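Local coordinates for protein serine protease inhibitor (Thermoanaerobacter tengcongensis, PDB 2PEF) that probably inhibits serine proteases as a serpin, a fold that can pass from a metastable native form to the latent state, at residues K122-D126 and S127-S131; E276-E279 and S280-M283; V345-N348 and R349-F353. All coordinates share one frame; numbering follows the deposited sequence. Where two conformers were deposited one is given.

Contact 1: K122-D126 and S127-S131; sequences KAAFD and SSTVS
The ring of Phe-125 meets the methyl of Thr-129 obliquely, CG2 4.2 Å from CD1. The same ring also meets the ring of Tyr-159, with planes about 30° apart. The second flat group is the carboxylate of Asp-126. Its OD2 is turned toward the start of the helix and accepts two weak bonds, from Ser-128 N at 3.1 Å and Thr-129 N at 3.3 Å. OD1 takes a weak bond from a water that also binds Ser-128 OG. The carboxylate gets there because CG sits between the backbone N and the carbonyl carbon (chi1 52°), which folds the side chain over the following amides.

This is a capping box. Asp-126 is the N-cap of helix 127-140, and Thr-129 returns the bond through its hydroxyl. OG1 accepts from Asp-126 N at 3.1 Å (angle 142°), and more weakly from Phe-125 N at 2.8 Å. In the backbone, Asp-126 O takes a weak bond from Val-130 N at 3.4 Å. In order and position the helix matches serpin helix F, which lies across a face of sheet A.

Thr-129 splits its two branches. OG1 lies beside its own backbone N, turned to the amides of Phe-125 and Asp-126. A second water hydrogen-bonds to OG1 and accepts from Ala-124 N. The other branch, CG2, packs against Ala-123 CB at 3.7 Å, where strand 119-123 ends. Ile-152, in a loop, is touched by Phe-125, Thr-129 and Val-130.

Contact 2: E276-E279 and S280-M283; sequences ETLE and SLGM
Leu-278 O and Met-283 N form the 6→1 (outer) bond of a Schellman motif, 3.0 Å apart, at the end of helix 275-280. Gly-282 N makes the 5→2 bond inside it, a weak one to Glu-279 O. The glycine has a positive phi (108°), where a CB would jam against the carbonyl O before it. The short helix matches the serpin helix hI in order and position.

Ser-280 folds back on the last turn. Its OG stands between the backbone N and the carbonyl carbon (chi1 80°) and donates to Thr-277 O at 2.6 Å. It approaches that carbonyl 21° out of its plane. Thr-277 O also takes weak bonds from the amides of Ser-280 and Leu-281, so three donors grip it.

Met-283 runs fully extended as far as its sulfur, with CG opposite the backbone N. This lays SD alongside Leu-278 CB at 4.2 Å, and Leu-42 of helix 35-46 touches both residues. Leu-281 leans over the last turn, with CG 3.5 Å from Thr-277 O, and reaches Ala-60 of helix 51-62. Glu-279 CA makes a CH...O contact with Met-283 O at 3.2 Å.

Contact 3: V345-N348 and R349-F353; sequences VKLN and RPFIF
Leu-347, Asn-348, Arg-349 and Pro-350 carry the chain round a corner between two runs of strand. Asn-348 breaks the extended path with a psi of -15°, and Arg-349 follows with a psi of 70°. From Pro-350 the chain is extended again. The two segments share no hydrogen bond, so their contact is by packing. Pro-350 CD lies 3.3 Å from Asn-348 C and 3.8 Å from Leu-347 O, beside the corner. Having no amide hydrogen, Pro-350 cannot donate a bond back into the turn.

Leu-347 and Phe-351 meet across the inside of the bend. CG of Leu-347 is beside its backbone N (chi1 -62°), and the extended second torsion carries CD1 toward the phenylalanine. CD1 comes obliquely to the ring and stops 4.3 Å from CE2. Arg-349 O lies at the edge of the same ring, in its plane, and 4.2 Å from Leu-347 CD1. Asn-348 and Arg-349 are exposed, their CB atoms pointing away from the neighbouring segment. The arginine keeps its CB and CG close to the preceding peptide, with CB 3.5 Å from Asn-348 C.

The run Asn-Arg-Pro-Phe fits the serpin signature, near the C-terminal end of the chain. Strand 362-372 pairs with both arms: Leu-347 bonds with Leu-370, and Phe-351 with Val-369. Four steps along the corner thus match one step on the partner, so the chain swells out at the bend. Phe-351 touches Leu-263, Pro-264 and Phe-266 of strand 255-273. Helix 235-241 covers Pro-350 through Val-235, while Leu-347 rests on Phe-184 of strand 179-185.

The three contacts share no helix or strand and do not touch. Contacts 1 and 2 are partly buried; contact 3 is a surface corner with a buried phenylalanine. Contacts 1 and 3 lie on opposite sides of the chain's centre, about 41 Å apart between centres. Contact 2 is the nearest to that centre, about 17 Å away, among the helices 7-22, 35-46 and 51-62. Contact 1 caps a helix start, an aspartate serving its early amides and a threonine hydroxyl answering the amides before it. Contact 2 closes one with backbone carbonyls, a glycine and a serine hydroxyl. Contact 3 turns a strand corner with a proline and a leucine-phenylalanine contact, without hydrogen bonds between its segments.

Contact 1: K122-D126 and S127-S131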
loop_
_atom_site.group_PDB
_atom_site.type_symbol
_atom_site.label_atom_id
_atom_site.label_comp_id
_atom_site.label_asym_id
_atom_site.label_seq_id
_atom_site.Cartn_x
_atom_site.Cartn_y
_atom_site.Cartn_z
ATOM N N LYS A 122 -15.968 18.236 8.356
ATOM C CA LYS A 122 -15.692 19.513 9.000
ATOM C C LYS A 122 -15.543 19.246 10.496
ATOM O O LYS A 122 -16.502 18.856 11.169
ATOM C CB LYS A 122 -16.790 20.543 8.706
ATOM C CG LYS A 122 -18.215 20.011 8.782
ATOM N N ALA A 123 -14.334 19.444 11.012
ATOM C CA ALA A 123 -13.999 18.963 12.350
ATOM C C ALA A 123 -13.467 20.041 13.295
ATOM O O ALA A 123 -12.999 21.095 12.858
ATOM C CB ALA A 123 -13.019 17.798 12.251
ATOM N N ALA A 124 -13.555 19.761 14.593
ATOM C CA ALA A 124 -13.083 20.675 15.630
ATOM C C ALA A 124 -11.571 20.586 15.836
ATOM O O ALA A 124 -10.945 21.540 16.309
ATOM C CB ALA A 124 -13.813 20.411 16.938
ATOM N N PHE A 125 -11.000 19.435 15.480
ATOM C CA PHE A 125 -9.575 19.141 15.683
ATOM C C PHE A 125 -9.179 19.169 17.167
ATOM O O PHE A 125 -8.141 19.717 17.545
ATOM C CB PHE A 125 -8.679 20.041 14.809
ATOM C CG PHE A 125 -8.415 19.483 13.425
ATOM C CD1 PHE A 125 -9.470 19.133 12.582
ATOM C CD2 PHE A 125 -7.111 19.312 12.967
ATOM C CE1 PHE A 125 -9.229 18.617 11.312
ATOM C CE2 PHE A 125 -6.862 18.797 11.693
ATOM C CZ PHE A 125 -7.920 18.452 10.867
ATOM N N ASP A 126 -10.036 18.573 17.995
ATOM C CA ASP A 126 -9.743 18.352 19.408
ATOM C C ASP A 126 -9.611 16.852 19.688
ATOM O O ASP A 126 -9.441 16.062 18.756
ATOM C CB ASP A 126 -10.805 19.006 20.308
ATOM C CG ASP A 126 -12.238 18.623 19.937
ATOM O OD1 ASP A 126 -13.148 19.413 20.269
ATOM O OD2 ASP A 126 -12.468 17.553 19.331
ATOM N N SER A 127 -9.696 16.467 20.960
ATOM C CA SER A 127 -9.569 15.063 21.364
ATOM C C SER A 127 -10.669 14.176 20.776
ATOM O O SER A 127 -10.440 12.996 20.509
ATOM C CB SER A 127 -9.534 14.934 22.892
ATOM O OG SER A 127 -10.739 15.390 23.479
ATOM N N SER A 128 -11.852 14.751 20.568
ATOM C CA SER A 128 -12.971 14.016 19.979
ATOM C C SER A 128 -12.781 13.752 18.488
ATOM O O SER A 128 -13.282 12.757 17.958
ATOM C CB SER A 128 -14.288 14.746 20.230
ATOM O OG SER A 128 -14.604 14.713 21.608
ATOM N N THR A 129 -12.053 14.642 17.818
ATOM C CA THR A 129 -11.696 14.443 16.416
ATOM C C THR A 129 -10.766 13.238 16.265
ATOM O O THR A 129 -10.890 12.474 15.307
ATOM C CB THR A 129 -11.036 15.699 15.810
ATOM O OG1 THR A 129 -11.839 16.852 16.096
ATOM C CG2 THR A 129 -10.880 15.551 14.299
ATOM N N VAL A 130 -9.843 13.077 17.214
ATOM C CA VAL A 130 -8.955 11.912 17.263
ATOM C C VAL A 130 -9.778 10.625 17.304
ATOM O O VAL A 130 -9.520 9.695 16.544
ATOM C CB VAL A 130 -7.983 11.979 18.480
ATOM C CG1 VAL A 130 -7.194 10.687 18.623
ATOM C CG2 VAL A 130 -7.034 13.165 18.351
ATOM N N SER A 131 -10.781 10.593 18.180
ATOM C CA SER A 131 -11.676 9.445 18.296
ATOM C C SER A 131 -12.399 9.177 16.977
ATOM O O SER A 131 -12.474 8.031 16.524
ATOM C CB SER A 131 -12.691 9.661 19.422
ATOM O OG SER A 131 -12.049 9.808 20.676
HETATM O O HOH W 1 -14.403 17.205 15.424
HETATM O O HOH W 2 -14.558 17.355 22.330
#

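Contact 2: E276-E279 and S280-M283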
loop_
_atom_site.group_PDB
_atom_site.type_symbol
_atom_site.label_atom_id
_atom_site.label_comp_id
_atom_site.label_asym_id
_atom_site.label_seq_id
_atom_site.Cartn_x
_atom_site.Cartn_y
_atom_site.Cartn_z
ATOM N N GLU A 276 11.004 10.969 3.048
ATOM C CA GLU A 276 12.302 10.851 2.373
ATOM C C GLU A 276 12.212 10.125 1.030
ATOM O O GLU A 276 12.844 10.532 0.050
ATOM C CB GLU A 276 13.321 10.156 3.282
ATOM C CG GLU A 276 13.904 11.049 4.375
ATOM C CD GLU A 276 15.027 10.378 5.160
ATOM O OE1 GLU A 276 15.312 9.184 4.915
ATOM O OE2 GLU A 276 15.632 11.052 6.022
ATOM N N THR A 277 11.422 9.054 0.993
ATOM C CA THR A 277 11.157 8.324 -0.247
ATOM C C THR A 277 10.521 9.241 -1.292
ATOM O O THR A 277 10.946 9.267 -2.451
ATOM C CB THR A 277 10.238 7.107 0.012
ATOM O OG1 THR A 277 10.901 6.188 0.888
ATOM C CG2 THR A 277 9.885 6.397 -1.289
ATOM N N LEU A 278 9.513 9.998 -0.866
ATOM C CA LEU A 278 8.797 10.914 -1.748
ATOM C C LEU A 278 9.689 12.053 -2.243
ATOM O O LEU A 278 9.592 12.462 -3.398
ATOM C CB LEU A 278 7.531 11.447 -1.060
ATOM C CG LEU A 278 6.413 10.407 -0.876
ATOM C CD1 LEU A 278 5.323 10.900 0.073
ATOM C CD2 LEU A 278 5.809 9.981 -2.217
ATOM N N GLU A 279 10.569 12.545 -1.372
ATOM C CA GLU A 279 11.547 13.564 -1.750
ATOM C C GLU A 279 12.544 13.042 -2.784
ATOM O O GLU A 279 13.019 13.801 -3.632
ATOM C CB GLU A 279 12.282 14.098 -0.517
ATOM C CG GLU A 279 11.426 14.998 0.368
ATOM C CD GLU A 279 12.093 15.349 1.687
ATOM O OE1 GLU A 279 12.764 14.475 2.278
ATOM O OE2 GLU A 279 11.932 16.501 2.141
ATOM N N SER A 280 12.847 11.747 -2.712
ATOM C CA SER A 280 13.762 11.109 -3.660
ATOM C C SER A 280 13.105 10.920 -5.025
ATOM O O SER A 280 13.790 10.830 -6.047
ATOM C CB SER A 280 14.275 9.770 -3.116
ATOM O OG SER A 280 13.327 8.730 -3.285
ATOM N N LEU A 281 11.775 10.870 -5.029
ATOM C CA LEU A 281 10.997 10.785 -6.261
ATOM C C LEU A 281 10.759 12.165 -6.886
ATOM O O LEU A 281 10.142 12.274 -7.948
ATOM C CB LEU A 281 9.667 10.065 -6.009
ATOM C CG LEU A 281 9.692 8.584 -5.612
ATOM C CD1 LEU A 281 8.286 8.110 -5.276
ATOM C CD2 LEU A 281 10.301 7.723 -6.710
ATOM N N GLY A 282 11.255 13.210 -6.225
ATOM C CA GLY A 282 11.187 14.573 -6.750
ATOM C C GLY A 282 10.205 15.483 -6.035
ATOM O O GLY A 282 10.151 16.685 -6.313
ATOM N N MET A 283 9.431 14.912 -5.113
ATOM C CA MET A 283 8.437 15.661 -4.347
ATOM C C MET A 283 9.085 16.298 -3.113
ATOM O O MET A 283 9.132 15.698 -2.036
ATOM C CB MET A 283 7.277 14.738 -3.957
ATOM C CG MET A 283 6.147 15.407 -3.205
ATOM S SD MET A 283 4.902 14.198 -2.729
ATOM C CE MET A 283 4.201 15.009 -1.296
#

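Contact 3: V345-N348 and R349-F353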
loop_
_atom_site.group_PDB
_atom_site.type_symbol
_atom_site.label_atom_id
_atom_site.label_comp_id
_atom_site.label_asym_id
_atom_site.label_seq_id
_atom_site.Cartn_x
_atom_site.Cartn_y
_atom_site.Cartn_z
ATOM N N VAL A 345 11.581 -15.268 15.057
ATOM C CA VAL A 345 12.152 -16.358 14.255
ATOM C C VAL A 345 12.751 -15.847 12.936
ATOM O O VAL A 345 12.024 -15.514 12.006
ATOM C CB VAL A 345 11.110 -17.484 13.997
ATOM C CG1 VAL A 345 11.711 -18.590 13.141
ATOM C CG2 VAL A 345 10.586 -18.048 15.322
ATOM N N LYS A 346 14.080 -15.790 12.873
ATOM C CA LYS A 346 14.778 -15.271 11.696
ATOM C C LYS A 346 14.848 -16.335 10.607
ATOM O O LYS A 346 15.416 -17.410 10.812
ATOM C CB LYS A 346 16.183 -14.790 12.076
ATOM C CG LYS A 346 16.994 -14.199 10.930
ATOM C CD LYS A 346 18.344 -13.709 11.431
ATOM C CE LYS A 346 19.138 -13.040 10.325
ATOM N NZ LYS A 346 20.462 -12.585 10.822
ATOM N N LEU A 347 14.261 -16.033 9.452
ATOM C CA LEU A 347 14.249 -16.968 8.332
ATOM C C LEU A 347 15.566 -16.976 7.570
ATOM O O LEU A 347 16.170 -15.927 7.335
ATOM C CB LEU A 347 13.107 -16.643 7.368
ATOM C CG LEU A 347 11.659 -16.713 7.864
ATOM C CD1 LEU A 347 10.733 -16.448 6.694
ATOM C CD2 LEU A 347 11.337 -18.056 8.498
ATOM N N ASN A 348 16.000 -18.174 7.193
ATOM C CA ASN A 348 17.180 -18.343 6.354
ATOM C C ASN A 348 16.796 -18.336 4.880
ATOM O O ASN A 348 17.646 -18.164 3.999
ATOM C CB ASN A 348 17.920 -19.621 6.732
ATOM C CG ASN A 348 18.601 -19.513 8.080
ATOM O OD1 ASN A 348 19.310 -18.543 8.351
ATOM N ND2 ASN A 348 18.380 -20.500 8.937
ATOM N N ARG A 349 15.499 -18.503 4.630
ATOM C CA ARG A 349 14.928 -18.356 3.300
ATOM C C ARG A 349 13.857 -17.258 3.314
ATOM O O ARG A 349 12.662 -17.546 3.173
ATOM C CB ARG A 349 14.354 -19.685 2.797
ATOM C CG ARG A 349 15.370 -20.820 2.750
ATOM C CD ARG A 349 14.937 -21.904 1.783
ATOM N NE ARG A 349 13.706 -22.565 2.211
ATOM C CZ ARG A 349 12.916 -23.269 1.409
ATOM N NH1 ARG A 349 13.214 -23.405 0.123
ATOM N NH2 ARG A 349 11.815 -23.832 1.891
ATOM N N PRO A 350 14.286 -15.989 3.472
ATOM C CA PRO A 350 13.313 -14.903 3.465
ATOM C C PRO A 350 12.764 -14.735 2.056
ATOM O O PRO A 350 13.366 -15.234 1.096
ATOM C CB PRO A 350 14.141 -13.682 3.876
ATOM C CG PRO A 350 15.522 -14.014 3.455
ATOM C CD PRO A 350 15.665 -15.486 3.632
ATOM N N PHE A 351 11.625 -14.063 1.933
ATOM C CA PHE A 351 10.985 -13.915 0.636
ATOM C C PHE A 351 10.233 -12.607 0.477
ATOM O O PHE A 351 9.881 -11.956 1.456
ATOM C CB PHE A 351 10.068 -15.111 0.336
ATOM C CG PHE A 351 8.921 -15.273 1.297
ATOM C CD1 PHE A 351 7.683 -14.684 1.029
ATOM C CD2 PHE A 351 9.062 -16.038 2.449
ATOM C CE1 PHE A 351 6.613 -14.843 1.906
ATOM C CE2 PHE A 351 7.996 -16.201 3.331
ATOM C CZ PHE A 351 6.769 -15.607 3.055
ATOM N N ILE A 352 10.015 -12.239 -0.781
ATOM C CA ILE A 352 9.256 -11.055 -1.153
ATOM C C ILE A 352 7.893 -11.562 -1.592
ATOM O O ILE A 352 7.791 -12.640 -2.172
ATOM C CB ILE A 352 9.963 -10.280 -2.312
ATOM C CG1 ILE A 352 11.241 -9.593 -1.815
ATOM C CG2 ILE A 352 9.043 -9.228 -2.952
ATOM C CD1 ILE A 352 12.457 -10.485 -1.745
ATOM N N PHE A 353 6.841 -10.815 -1.290
ATOM C CA PHE A 353 5.519 -11.200 -1.765
ATOM C C PHE A 353 4.733 -9.989 -2.228
ATOM O O PHE A 353 5.061 -8.847 -1.882
ATOM C CB PHE A 353 4.742 -11.963 -0.685
ATOM C CG PHE A 353 4.354 -11.113 0.481
ATOM C CD1 PHE A 353 3.151 -10.411 0.480
ATOM C CD2 PHE A 353 5.190 -11.014 1.580
ATOM C CE1 PHE A 353 2.800 -9.607 1.558
ATOM C CE2 PHE A 353 4.850 -10.209 2.662
ATOM C CZ PHE A 353 3.648 -9.509 2.654
#